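Local coordinates for protein alkane monooxygenase (Geobacillus thermodenitrificans, PDB 3B9O) that belongs to the luciferase-like monooxygenases, flavin proteins built on a TIM barrel, and holds a flavin mononucleotide in its pocket, at residues Ala57-Val65 and Leu139-Gly147; His154-Leu165 and Ser230-His240. All blocks are in the same frame, centred on the assembly; numbering follows the deposited sequence.

Interaction 1 of 2, residues Ala57-Val65 and Leu139-Gly147. With FMN (flavin mononucleotide), chain C.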
loop_
_atom_site.group_PDB
_atom_site.type_symbol
_atom_site.label_atom_id
_atom_site.label_comp_id
_atom_site.label_asym_id
_atom_site.label_seq_id
_atom_site.Cartn_x
_atom_site.Cartn_y
_atom_site.Cartn_z
ATOM N N ALA A 57 -2.332 -4.541 1.484
ATOM C CA ALA A 57 -1.040 -5.209 1.721
ATOM C C ALA A 57 -1.099 -6.641 1.161
ATOM O O ALA A 57 -2.184 -7.154 0.786
ATOM C CB ALA A 57 -0.725 -5.233 3.224
ATOM N N ASP A 58 0.059 -7.281 1.077
ATOM C CA ASP A 58 0.129 -8.674 0.673
ATOM C C ASP A 58 1.448 -9.291 1.067
ATOM O O ASP A 58 2.471 -8.593 1.188
ATOM C CB ASP A 58 0.025 -8.834 -0.844
ATOM C CG ASP A 58 -0.268 -10.271 -1.251
ATOM O OD1 ASP A 58 -0.996 -11.002 -0.498
ATOM O OD2 ASP A 58 0.221 -10.662 -2.337
ATOM N N VAL A 59 1.427 -10.607 1.232
ATOM C CA VAL A 59 2.671 -11.388 1.363
ATOM C C VAL A 59 2.422 -12.717 0.648
ATOM O O VAL A 59 1.283 -13.225 0.631
ATOM C CB VAL A 59 3.069 -11.700 2.879
ATOM C CG1 VAL A 59 3.378 -10.432 3.681
ATOM C CG2 VAL A 59 2.017 -12.612 3.584
ATOM N N VAL A 60 3.472 -13.258 0.053
ATOM C CA VAL A 60 3.457 -14.611 -0.490
ATOM C C VAL A 60 4.388 -15.526 0.334
ATOM O O VAL A 60 4.546 -16.709 0.017
ATOM C CB VAL A 60 3.825 -14.670 -2.010
ATOM C CG1 VAL A 60 2.628 -14.238 -2.892
ATOM C CG2 VAL A 60 5.071 -13.841 -2.338
ATOM N N GLY A 61 5.001 -14.942 1.366
ATOM C CA GLY A 61 5.823 -15.665 2.331
ATOM C C GLY A 61 5.036 -15.887 3.602
ATOM O O GLY A 61 3.905 -15.389 3.766
ATOM N N ILE A 62 5.654 -16.626 4.516
ATOM C CA ILE A 62 5.030 -17.066 5.748
ATOM C C ILE A 62 5.922 -16.587 6.865
ATOM O O ILE A 62 7.143 -16.555 6.721
ATOM C CB ILE A 62 4.841 -18.627 5.771
ATOM C CG1 ILE A 62 3.875 -19.050 4.640
ATOM C CG2 ILE A 62 4.358 -19.118 7.158
ATOM C CD1 ILE A 62 3.829 -20.596 4.285
ATOM N N TYR A 63 5.279 -16.176 7.942
ATOM C CA TYR A 63 5.910 -15.677 9.142
ATOM C C TYR A 63 6.391 -16.855 10.005
ATOM O O TYR A 63 5.701 -17.273 10.915
ATOM C CB TYR A 63 4.909 -14.815 9.902
ATOM C CG TYR A 63 4.735 -13.471 9.241
ATOM C CD1 TYR A 63 5.433 -12.350 9.702
ATOM C CD2 TYR A 63 3.898 -13.320 8.135
ATOM C CE1 TYR A 63 5.297 -11.110 9.085
ATOM C CE2 TYR A 63 3.753 -12.081 7.509
ATOM C CZ TYR A 63 4.466 -10.995 7.976
ATOM O OH TYR A 63 4.315 -9.782 7.385
ATOM N N ASP A 64 7.567 -17.362 9.675
ATOM C CA ASP A 64 8.080 -18.603 10.290
ATOM C C ASP A 64 9.426 -18.329 10.946
ATOM O O ASP A 64 10.254 -19.224 11.048
ATOM C CB ASP A 64 8.197 -19.730 9.243
ATOM C CG ASP A 64 9.123 -19.375 8.097
ATOM O OD1 ASP A 64 9.790 -18.314 8.161
ATOM O OD2 ASP A 64 9.178 -20.145 7.106
ATOM N N VAL A 65 9.649 -17.089 11.360
ATOM C CA VAL A 65 10.952 -16.722 11.925
ATOM C C VAL A 65 10.901 -16.918 13.434
ATOM O O VAL A 65 11.759 -17.604 14.011
ATOM C CB VAL A 65 11.410 -15.289 11.523
ATOM C CG1 VAL A 65 12.604 -14.838 12.379
ATOM C CG2 VAL A 65 11.761 -15.235 10.023
ATOM N N LEU A 139 10.450 -12.404 3.119
ATOM C CA LEU A 139 10.058 -13.629 3.824
ATOM C C LEU A 139 10.577 -14.848 3.060
ATOM O O LEU A 139 10.092 -15.135 1.962
ATOM C CB LEU A 139 8.540 -13.678 4.035
ATOM C CG LEU A 139 7.890 -12.647 4.983
ATOM C CD1 LEU A 139 6.380 -12.622 4.809
ATOM C CD2 LEU A 139 8.227 -12.886 6.434
ATOM N N PRO A 140 11.593 -15.550 3.628
ATOM C CA PRO A 140 12.324 -16.640 2.938
ATOM C C PRO A 140 11.510 -17.822 2.391
ATOM O O PRO A 140 11.975 -18.459 1.440
ATOM C CB PRO A 140 13.338 -17.133 3.996
ATOM C CG PRO A 140 12.797 -16.631 5.315
ATOM C CD PRO A 140 12.145 -15.309 4.978
ATOM N N SER A 141 10.336 -18.122 2.953
ATOM C CA SER A 141 9.541 -19.239 2.431
ATOM C C SER A 141 8.993 -18.976 1.027
ATOM O O SER A 141 8.796 -19.927 0.258
ATOM C CB SER A 141 8.414 -19.650 3.378
ATOM O OG SER A 141 7.262 -18.829 3.232
ATOM N N ALA A 142 8.786 -17.700 0.679
ATOM C CA ALA A 142 8.417 -17.351 -0.696
ATOM C C ALA A 142 9.533 -17.766 -1.707
ATOM O O ALA A 142 9.263 -18.386 -2.742
ATOM C CB ALA A 142 8.069 -15.867 -0.803
ATOM N N ASP A 143 10.792 -17.476 -1.390
ATOM C CA ASP A 143 11.866 -17.847 -2.313
ATOM C C ASP A 143 11.992 -19.359 -2.513
ATOM O O ASP A 143 12.319 -19.808 -3.633
ATOM C CB ASP A 143 13.197 -17.237 -1.882
ATOM C CG ASP A 143 13.126 -15.746 -1.814
ATOM O OD1 ASP A 143 13.683 -15.078 -2.693
ATOM O OD2 ASP A 143 12.443 -15.230 -0.917
ATOM N N LYS A 144 11.736 -20.121 -1.447
ATOM C CA LYS A 144 11.727 -21.585 -1.510
ATOM C C LYS A 144 10.559 -22.071 -2.381
ATOM O O LYS A 144 10.732 -22.941 -3.229
ATOM C CB LYS A 144 11.580 -22.192 -0.114
ATOM C CG LYS A 144 12.772 -22.041 0.860
ATOM C CD LYS A 144 12.382 -22.588 2.269
ATOM C CE LYS A 144 12.679 -24.111 2.408
ATOM N NZ LYS A 144 11.689 -24.895 3.280
ATOM N N ASN A 145 9.374 -21.506 -2.149
ATOM C CA ASN A 145 8.149 -21.931 -2.837
ATOM C C ASN A 145 7.956 -21.479 -4.289
ATOM O O ASN A 145 7.135 -22.040 -5.015
ATOM C CB ASN A 145 6.951 -21.556 -1.991
ATOM C CG ASN A 145 6.825 -22.450 -0.811
ATOM O OD1 ASN A 145 7.009 -23.660 -0.942
ATOM N ND2 ASN A 145 6.570 -21.882 0.358
ATOM N N PHE A 146 8.686 -20.448 -4.696
ATOM C CA PHE A 146 8.763 -20.101 -6.104
ATOM C C PHE A 146 10.011 -20.750 -6.761
ATOM O O PHE A 146 10.318 -20.501 -7.929
ATOM C CB PHE A 146 8.699 -18.583 -6.302
ATOM C CG PHE A 146 7.329 -18.008 -6.122
ATOM C CD1 PHE A 146 6.896 -17.591 -4.860
ATOM C CD2 PHE A 146 6.447 -17.905 -7.210
ATOM C CE1 PHE A 146 5.616 -17.057 -4.691
ATOM C CE2 PHE A 146 5.167 -17.373 -7.040
ATOM C CZ PHE A 146 4.760 -16.949 -5.785
ATOM N N GLY A 147 10.687 -21.603 -5.987
ATOM C CA GLY A 147 11.855 -22.378 -6.406
ATOM C C GLY A 147 12.985 -21.523 -6.956
ATOM O O GLY A 147 13.660 -21.932 -7.915
HETATM N N1 FMN C . 6.215 -5.755 2.586
HETATM C C2 FMN C . 5.396 -6.675 2.026
HETATM O O2 FMN C . 5.915 -7.731 1.560
HETATM N N3 FMN C . 4.048 -6.417 1.991
HETATM C C4 FMN C . 3.524 -5.255 2.499
HETATM O O4 FMN C . 2.295 -5.038 2.446
HETATM C C4A FMN C . 4.373 -4.295 3.072
HETATM N N5 FMN C . 3.920 -3.114 3.590
HETATM C C5A FMN C . 4.801 -2.226 4.152
HETATM C C6 FMN C . 4.371 -1.004 4.705
HETATM C C7 FMN C . 5.294 -0.100 5.266
HETATM C C7M FMN C . 4.848 1.215 5.869
HETATM C C8 FMN C . 6.647 -0.407 5.269
HETATM C C8M FMN C . 7.648 0.553 5.870
HETATM C C9 FMN C . 7.090 -1.619 4.726
HETATM C C9A FMN C . 6.179 -2.535 4.169
HETATM N N10 FMN C . 6.614 -3.709 3.643
HETATM C C10 FMN C . 5.741 -4.587 3.108
HETATM C "C1'" FMN C . 8.047 -4.072 3.636
HETATM C "C2'" FMN C . 8.660 -3.730 2.267
HETATM O "O2'" FMN C . 7.668 -3.218 1.375
HETATM C "C3'" FMN C . 9.380 -4.887 1.554
HETATM O "O3'" FMN C . 8.614 -6.111 1.543
HETATM C "C4'" FMN C . 10.843 -5.068 2.016
HETATM O "O4'" FMN C . 11.121 -6.418 2.400
HETATM C "C5'" FMN C . 11.273 -4.149 3.165
HETATM O "O5'" FMN C . 11.801 -2.993 2.528
HETATM P P FMN C . 12.979 -2.099 3.156
HETATM O O1P FMN C . 13.947 -3.106 3.756
HETATM O O2P FMN C . 13.482 -1.342 1.963
HETATM O O3P FMN C . 12.340 -1.265 4.251
HETATM O O HOH W 1 5.385 -19.191 1.147
HETATM O O HOH W 2 9.296 -17.208 5.554
#

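Interaction 2 of 2, residues His154-Leu165 and Ser230-His240. With FMN (flavin mononucleotide), chain C.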
loop_
_atom_site.group_PDB
_atom_site.type_symbol
_atom_site.label_atom_id
_atom_site.label_comp_id
_atom_site.label_asym_id
_atom_site.label_seq_id
_atom_site.Cartn_x
_atom_site.Cartn_y
_atom_site.Cartn_z
ATOM N N HIS A 154 19.091 -8.404 -0.063
ATOM C CA HIS A 154 18.211 -7.242 0.142
ATOM C C HIS A 154 18.325 -6.137 -0.931
ATOM O O HIS A 154 17.329 -5.784 -1.567
ATOM C CB HIS A 154 18.424 -6.652 1.537
ATOM C CG HIS A 154 17.696 -5.357 1.761
ATOM N ND1 HIS A 154 16.476 -5.283 2.399
ATOM C CD2 HIS A 154 18.008 -4.091 1.404
ATOM C CE1 HIS A 154 16.086 -4.022 2.454
ATOM N NE2 HIS A 154 16.993 -3.281 1.845
ATOM N N ASP A 155 19.538 -5.602 -1.137
ATOM C CA ASP A 155 19.733 -4.484 -2.052
ATOM C C ASP A 155 19.568 -4.913 -3.502
ATOM O O ASP A 155 19.005 -4.174 -4.321
ATOM C CB ASP A 155 21.100 -3.816 -1.841
ATOM C CG ASP A 155 21.091 -2.770 -0.711
ATOM O OD1 ASP A 155 20.203 -2.813 0.182
ATOM O OD2 ASP A 155 21.993 -1.888 -0.739
ATOM N N GLU A 156 20.052 -6.112 -3.811
ATOM C CA GLU A 156 19.938 -6.666 -5.143
ATOM C C GLU A 156 18.457 -6.875 -5.560
ATOM O O GLU A 156 18.102 -6.742 -6.728
ATOM C CB GLU A 156 20.705 -7.985 -5.195
ATOM C CG GLU A 156 20.707 -8.635 -6.534
ATOM C CD GLU A 156 21.663 -9.818 -6.612
ATOM O OE1 GLU A 156 22.212 -10.251 -5.549
ATOM O OE2 GLU A 156 21.843 -10.299 -7.761
ATOM N N ARG A 157 17.603 -7.193 -4.598
ATOM C CA ARG A 157 16.164 -7.245 -4.875
ATOM C C ARG A 157 15.615 -5.924 -5.434
ATOM O O ARG A 157 14.730 -5.951 -6.284
ATOM C CB ARG A 157 15.392 -7.638 -3.610
ATOM C CG ARG A 157 15.551 -9.120 -3.289
ATOM C CD ARG A 157 15.034 -9.488 -1.923
ATOM N NE ARG A 157 15.320 -10.891 -1.731
ATOM C CZ ARG A 157 14.424 -11.834 -1.463
ATOM N NH1 ARG A 157 13.141 -11.538 -1.280
ATOM N NH2 ARG A 157 14.835 -13.080 -1.336
ATOM N N TYR A 158 16.140 -4.790 -4.961
ATOM C CA TYR A 158 15.745 -3.468 -5.469
ATOM C C TYR A 158 16.281 -3.160 -6.871
ATOM O O TYR A 158 15.614 -2.484 -7.658
ATOM C CB TYR A 158 16.125 -2.347 -4.488
ATOM C CG TYR A 158 15.118 -2.163 -3.372
ATOM C CD1 TYR A 158 15.372 -2.626 -2.086
ATOM C CD2 TYR A 158 13.894 -1.552 -3.617
ATOM C CE1 TYR A 158 14.416 -2.459 -1.056
ATOM C CE2 TYR A 158 12.929 -1.387 -2.607
ATOM C CZ TYR A 158 13.186 -1.835 -1.331
ATOM O OH TYR A 158 12.219 -1.655 -0.340
ATOM N N ASP A 159 17.469 -3.659 -7.196
ATOM C CA ASP A 159 17.961 -3.562 -8.564
ATOM C C ASP A 159 17.064 -4.347 -9.538
ATOM O O ASP A 159 16.798 -3.895 -10.650
ATOM C CB ASP A 159 19.392 -4.092 -8.650
ATOM C CG ASP A 159 20.381 -3.276 -7.797
ATOM O OD1 ASP A 159 20.207 -2.059 -7.635
ATOM O OD2 ASP A 159 21.339 -3.881 -7.317
ATOM N N LEU A 160 16.638 -5.536 -9.119
ATOM C CA LEU A 160 15.691 -6.339 -9.879
ATOM C C LEU A 160 14.361 -5.571 -10.066
ATOM O O LEU A 160 13.811 -5.495 -11.182
ATOM C CB LEU A 160 15.478 -7.692 -9.174
ATOM C CG LEU A 160 14.281 -8.533 -9.633
ATOM C CD1 LEU A 160 14.391 -8.906 -11.107
ATOM C CD2 LEU A 160 14.173 -9.776 -8.791
ATOM N N ALA A 161 13.872 -4.976 -8.977
ATOM C CA ALA A 161 12.709 -4.116 -9.048
ATOM C C ALA A 161 12.867 -2.948 -10.049
ATOM O O ALA A 161 11.911 -2.616 -10.772
ATOM C CB ALA A 161 12.360 -3.616 -7.655
ATOM N N ASP A 162 14.050 -2.302 -10.080
ATOM C CA ASP A 162 14.319 -1.274 -11.061
ATOM C C ASP A 162 14.016 -1.764 -12.481
ATOM O O ASP A 162 13.283 -1.109 -13.227
ATOM C CB ASP A 162 15.786 -0.814 -10.996
ATOM C CG ASP A 162 16.030 0.235 -9.937
ATOM O OD1 ASP A 162 17.094 0.171 -9.281
ATOM O OD2 ASP A 162 15.192 1.153 -9.759
ATOM N N GLU A 163 14.553 -2.937 -12.829
ATOM C CA GLU A 163 14.434 -3.442 -14.199
ATOM C C GLU A 163 12.995 -3.954 -14.439
ATOM O O GLU A 163 12.485 -3.842 -15.541
ATOM C CB GLU A 163 15.418 -4.589 -14.454
ATOM C CG GLU A 163 15.628 -4.842 -15.938
ATOM C CD GLU A 163 16.451 -6.065 -16.233
ATOM O OE1 GLU A 163 17.398 -6.397 -15.483
ATOM O OE2 GLU A 163 16.138 -6.711 -17.217
ATOM N N TYR A 164 12.373 -4.506 -13.391
ATOM C CA TYR A 164 10.988 -4.960 -13.440
ATOM C C TYR A 164 10.083 -3.766 -13.857
ATOM O O TYR A 164 9.250 -3.878 -14.769
ATOM C CB TYR A 164 10.596 -5.502 -12.047
ATOM C CG TYR A 164 9.363 -6.379 -12.045
ATOM C CD1 TYR A 164 9.471 -7.754 -11.786
ATOM C CD2 TYR A 164 8.089 -5.839 -12.328
ATOM C CE1 TYR A 164 8.372 -8.596 -11.781
ATOM C CE2 TYR A 164 6.943 -6.694 -12.343
ATOM C CZ TYR A 164 7.106 -8.061 -12.066
ATOM O OH TYR A 164 6.001 -8.885 -12.098
ATOM N N LEU A 165 10.236 -2.656 -13.152
ATOM C CA LEU A 165 9.536 -1.404 -13.497
ATOM C C LEU A 165 9.909 -0.889 -14.897
ATOM O O LEU A 165 9.045 -0.426 -15.627
ATOM C CB LEU A 165 9.747 -0.346 -12.415
ATOM C CG LEU A 165 8.794 -0.414 -11.199
ATOM C CD1 LEU A 165 9.183 0.712 -10.300
ATOM C CD2 LEU A 165 7.331 -0.238 -11.612
ATOM N N SER A 230 14.266 1.035 4.170
ATOM C CA SER A 230 15.727 0.891 4.064
ATOM C C SER A 230 16.281 1.995 3.194
ATOM O O SER A 230 15.532 2.641 2.437
ATOM C CB SER A 230 16.100 -0.480 3.499
ATOM O OG SER A 230 15.720 -0.549 2.136
ATOM N N GLU A 231 17.584 2.244 3.296
ATOM C CA GLU A 231 18.172 3.309 2.499
ATOM C C GLU A 231 17.981 3.042 0.999
ATOM O O GLU A 231 17.650 3.948 0.244
ATOM C CB GLU A 231 19.642 3.521 2.859
ATOM C CG GLU A 231 20.261 4.643 2.056
ATOM C CD GLU A 231 21.637 5.043 2.516
ATOM O OE1 GLU A 231 22.292 5.812 1.762
ATOM O OE2 GLU A 231 22.050 4.604 3.618
ATOM N N ARG A 232 18.163 1.789 0.588
ATOM C CA ARG A 232 17.922 1.382 -0.797
ATOM C C ARG A 232 16.445 1.607 -1.216
ATOM O O ARG A 232 16.179 2.068 -2.335
ATOM C CB ARG A 232 18.318 -0.099 -0.992
ATOM C CG ARG A 232 18.351 -0.581 -2.454
ATOM C CD ARG A 232 19.305 0.253 -3.332
ATOM N NE ARG A 232 19.190 -0.107 -4.746
ATOM C CZ ARG A 232 18.262 0.363 -5.604
ATOM N NH1 ARG A 232 17.334 1.246 -5.206
ATOM N NH2 ARG A 232 18.285 -0.028 -6.876
ATOM N N GLY A 233 15.518 1.225 -0.342
ATOM C CA GLY A 233 14.091 1.469 -0.513
ATOM C C GLY A 233 13.759 2.952 -0.696
ATOM O O GLY A 233 13.040 3.316 -1.612
ATOM N N ARG A 234 14.331 3.820 0.137
ATOM C CA ARG A 234 14.063 5.267 0.034
ATOM C C ARG A 234 14.584 5.777 -1.266
ATOM O O ARG A 234 13.965 6.624 -1.889
ATOM C CB ARG A 234 14.680 6.069 1.195
ATOM C CG ARG A 234 13.847 6.050 2.470
ATOM C CD ARG A 234 14.497 6.913 3.593
ATOM N NE ARG A 234 15.244 5.989 4.414
ATOM C CZ ARG A 234 16.504 6.078 4.790
ATOM N NH1 ARG A 234 17.280 7.121 4.496
ATOM N NH2 ARG A 234 16.961 5.093 5.522
ATOM N N GLU A 235 15.730 5.245 -1.704
ATOM C CA GLU A 235 16.287 5.640 -2.997
ATOM C C GLU A 235 15.369 5.209 -4.148
ATOM O O GLU A 235 15.193 5.934 -5.150
ATOM C CB GLU A 235 17.672 5.016 -3.179
ATOM C CG GLU A 235 18.385 5.519 -4.425
ATOM C CD GLU A 235 18.829 6.977 -4.312
ATOM O OE1 GLU A 235 19.049 7.588 -5.360
ATOM O OE2 GLU A 235 18.949 7.514 -3.184
ATOM N N PHE A 236 14.822 4.004 -4.008
ATOM C CA PHE A 236 13.887 3.436 -4.991
ATOM C C PHE A 236 12.609 4.253 -5.100
ATOM O O PHE A 236 12.153 4.536 -6.198
ATOM C CB PHE A 236 13.523 1.991 -4.624
ATOM C CG PHE A 236 12.677 1.296 -5.669
ATOM C CD1 PHE A 236 13.271 0.680 -6.748
ATOM C CD2 PHE A 236 11.294 1.260 -5.570
ATOM C CE1 PHE A 236 12.509 0.033 -7.717
ATOM C CE2 PHE A 236 10.519 0.600 -6.551
ATOM C CZ PHE A 236 11.145 -0.010 -7.612
ATOM N N ALA A 237 12.008 4.570 -3.949
ATOM C CA ALA A 237 10.931 5.550 -3.834
ATOM C C ALA A 237 11.214 6.868 -4.558
ATOM O O ALA A 237 10.386 7.342 -5.339
ATOM C CB ALA A 237 10.626 5.814 -2.318
ATOM N N ALA A 238 12.398 7.457 -4.311
ATOM C CA ALA A 238 12.794 8.743 -4.913
ATOM C C ALA A 238 12.808 8.672 -6.427
ATOM O O ALA A 238 12.360 9.605 -7.127
ATOM C CB ALA A 238 14.181 9.184 -4.374
ATOM N N LYS A 239 13.278 7.537 -6.932
ATOM C CA LYS A 239 13.375 7.314 -8.358
ATOM C C LYS A 239 11.990 7.076 -9.021
ATOM O O LYS A 239 11.750 7.572 -10.091
ATOM C CB LYS A 239 14.288 6.100 -8.619
ATOM C CG LYS A 239 14.616 5.884 -10.099
ATOM C CD LYS A 239 15.580 4.728 -10.297
ATOM C CE LYS A 239 16.004 4.708 -11.762
ATOM N NZ LYS A 239 16.777 3.478 -12.065
ATOM N N HIS A 240 11.127 6.269 -8.402
ATOM C CA HIS A 240 9.920 5.765 -9.089
ATOM C C HIS A 240 8.584 6.185 -8.506
ATOM O O HIS A 240 7.614 6.331 -9.247
ATOM C CB HIS A 240 9.897 4.238 -9.015
ATOM C CG HIS A 240 11.024 3.570 -9.730
ATOM N ND1 HIS A 240 11.033 3.374 -11.097
ATOM C CD2 HIS A 240 12.156 2.996 -9.256
ATOM C CE1 HIS A 240 12.135 2.725 -11.440
ATOM N NE2 HIS A 240 12.842 2.500 -10.341
HETATM N N1 FMN C . 6.215 -5.755 2.586
HETATM C C2 FMN C . 5.396 -6.675 2.026
HETATM O O2 FMN C . 5.915 -7.731 1.560
HETATM N N3 FMN C . 4.048 -6.417 1.991
HETATM C C4 FMN C . 3.524 -5.255 2.499
HETATM O O4 FMN C . 2.295 -5.038 2.446
HETATM C C4A FMN C . 4.373 -4.295 3.072
HETATM N N5 FMN C . 3.920 -3.114 3.590
HETATM C C5A FMN C . 4.801 -2.226 4.152
HETATM C C6 FMN C . 4.371 -1.004 4.705
HETATM C C7 FMN C . 5.294 -0.100 5.266
HETATM C C7M FMN C . 4.848 1.215 5.869
HETATM C C8 FMN C . 6.647 -0.407 5.269
HETATM C C8M FMN C . 7.648 0.553 5.870
HETATM C C9 FMN C . 7.090 -1.619 4.726
HETATM C C9A FMN C . 6.179 -2.535 4.169
HETATM N N10 FMN C . 6.614 -3.709 3.643
HETATM C C10 FMN C . 5.741 -4.587 3.108
HETATM C "C1'" FMN C . 8.047 -4.072 3.636
HETATM C "C2'" FMN C . 8.660 -3.730 2.267
HETATM O "O2'" FMN C . 7.668 -3.218 1.375
HETATM C "C3'" FMN C . 9.380 -4.887 1.554
HETATM O "O3'" FMN C . 8.614 -6.111 1.543
HETATM C "C4'" FMN C . 10.843 -5.068 2.016
HETATM O "O4'" FMN C . 11.121 -6.418 2.400
HETATM C "C5'" FMN C . 11.273 -4.149 3.165
HETATM O "O5'" FMN C . 11.801 -2.993 2.528
HETATM P P FMN C . 12.979 -2.099 3.156
HETATM O O1P FMN C . 13.947 -3.106 3.756
HETATM O O2P FMN C . 13.482 -1.342 1.963
HETATM O O3P FMN C . 12.340 -1.265 4.251
HETATM O O HOH W 3 19.320 -0.605 2.197
HETATM O O HOH W 4 16.108 2.432 -7.479
#

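Interaction 1 of 2, residues Ala57-Val65 and Leu139-Gly147
Leu139 lies against the ring of Tyr63, and this meeting marks the inner end of the contact. Leu139 CD1 stands over one ring face, 4.2 Å from the centroid of the Tyr63 ring, a CH-pi contact. Leu139 CD1 is also 3.9 Å from Val59 CG1, so this methyl fills the angle between a flat and a branched side chain. The phenol can present a face here although its CB heads away from the 139-147 segment, because chi1 of -75° swings the ring back beside its own backbone N; beyond the contact, its OH is hydrogen-bonded to Gln79. Where the chain runs between these groups the backbone of Gly61 passes close to Leu139, with Gly61 CA 3.8 Å from Leu139 CB.

Farther out the contact becomes polar. Ser141 OG is turned between its backbone N and carbonyl carbon (chi1 83°) and takes a weak, bent hydrogen bond from Ile62 N, 3.0 Å long at 125°. A water supplements it, joining Ser141 OG to Val60 O and Asn145 ND2. A second water accepts from Ser141 N, near the start of the helix, and donates to both Ile62 O and Asp64 OD1. At the outer end Phe146 turns its edge to Val60, with Phe146 CE1 4.0 Å from Val60 CB, and Ala142 CB packs against Val60 CG2.

On the barrel side of the loop, Asp58 O accepts a nearly straight bond of 2.8 Å from flavin N3. The arrangement is that of a TIM-barrel flavin site: the loop following strand 53-57 reads the pyrimidine edge of flavin mononucleotide, then packs on the short helix 140-145 that follows strand 130-135.

Interaction 2 of 2, residues His154-Leu165 and Ser230-His240
Asp162 OD1 and Asp159 OD1 both grip one nitrogen, Arg232 NH2, at 2.7 and 2.9 Å respectively. Both oxygens lie in the guanidinium plane, but the bond to Asp159 is nearly straight (172°) while that to Asp162 is bent (141°). The arginine gets there by a kink at its second side-chain torsion, which lays its guanidinium over Tyr158 CB. Asp162 divides its carboxylate: Asp162 OD2 accepts from His240 NE2 at 2.8 Å, nearly along its own C-O direction and in the imidazole plane. A water joins OD2 to Arg232 NH1, and Lys239 NZ adds a long salt bridge. With so much positive charge around it, Asp162 is probably held as the anion.

The imidazole of His240 is also covered: Leu165 CD1 sits over one face, 3.5 Å from the centroid of the His240 ring, and Lys239 CG lies over the opposite one. Phe236 enters as a knob among Ala161, Tyr158, Asp162 and Leu165, its ring set obliquely to that of Tyr158.

Toward the N-terminal ends the contact serves the ligand. Gly233 CA packs over a face of the Tyr158 ring, and Tyr158 OH donates to flavin mononucleotide O2P at 2.6 Å. Ser230 OG, at the N-cap of helix 231-240, accepts from Gly233 N and from His154 NE2, and lies in the imidazole plane of His154. Ser230 N donates to flavin mononucleotide O3P at 3.0 Å. Two nearly parallel helices, 14° apart, thus join by knobs-into-holes packing and a salt-bridge network, while their starts form a phosphate site at a helix N-terminus, as is familiar in TIM barrels.

Interactions 1 and 2 lie in series along the chain, with centres about 19 Å apart, and both belong to one TIM barrel. Helix 140-145 of the first is followed directly by helix 154-174 of the second, and the two are tied by a salt bridge in which Arg157 NH2 meets Asp143 OD1 at 2.7 Å. Both contacts touch flavin mononucleotide: Asp58 of the 57-65 loop bonds the pyrimidine edge of its ring system, whereas the starts of helices 154-174 and 231-240 bind its phosphate. Strands 53-57, 130-135 and 223-227, which lead into three of the four segments, belong to the same parallel sheet, so elements distant in sequence converge on one cofactor pocket.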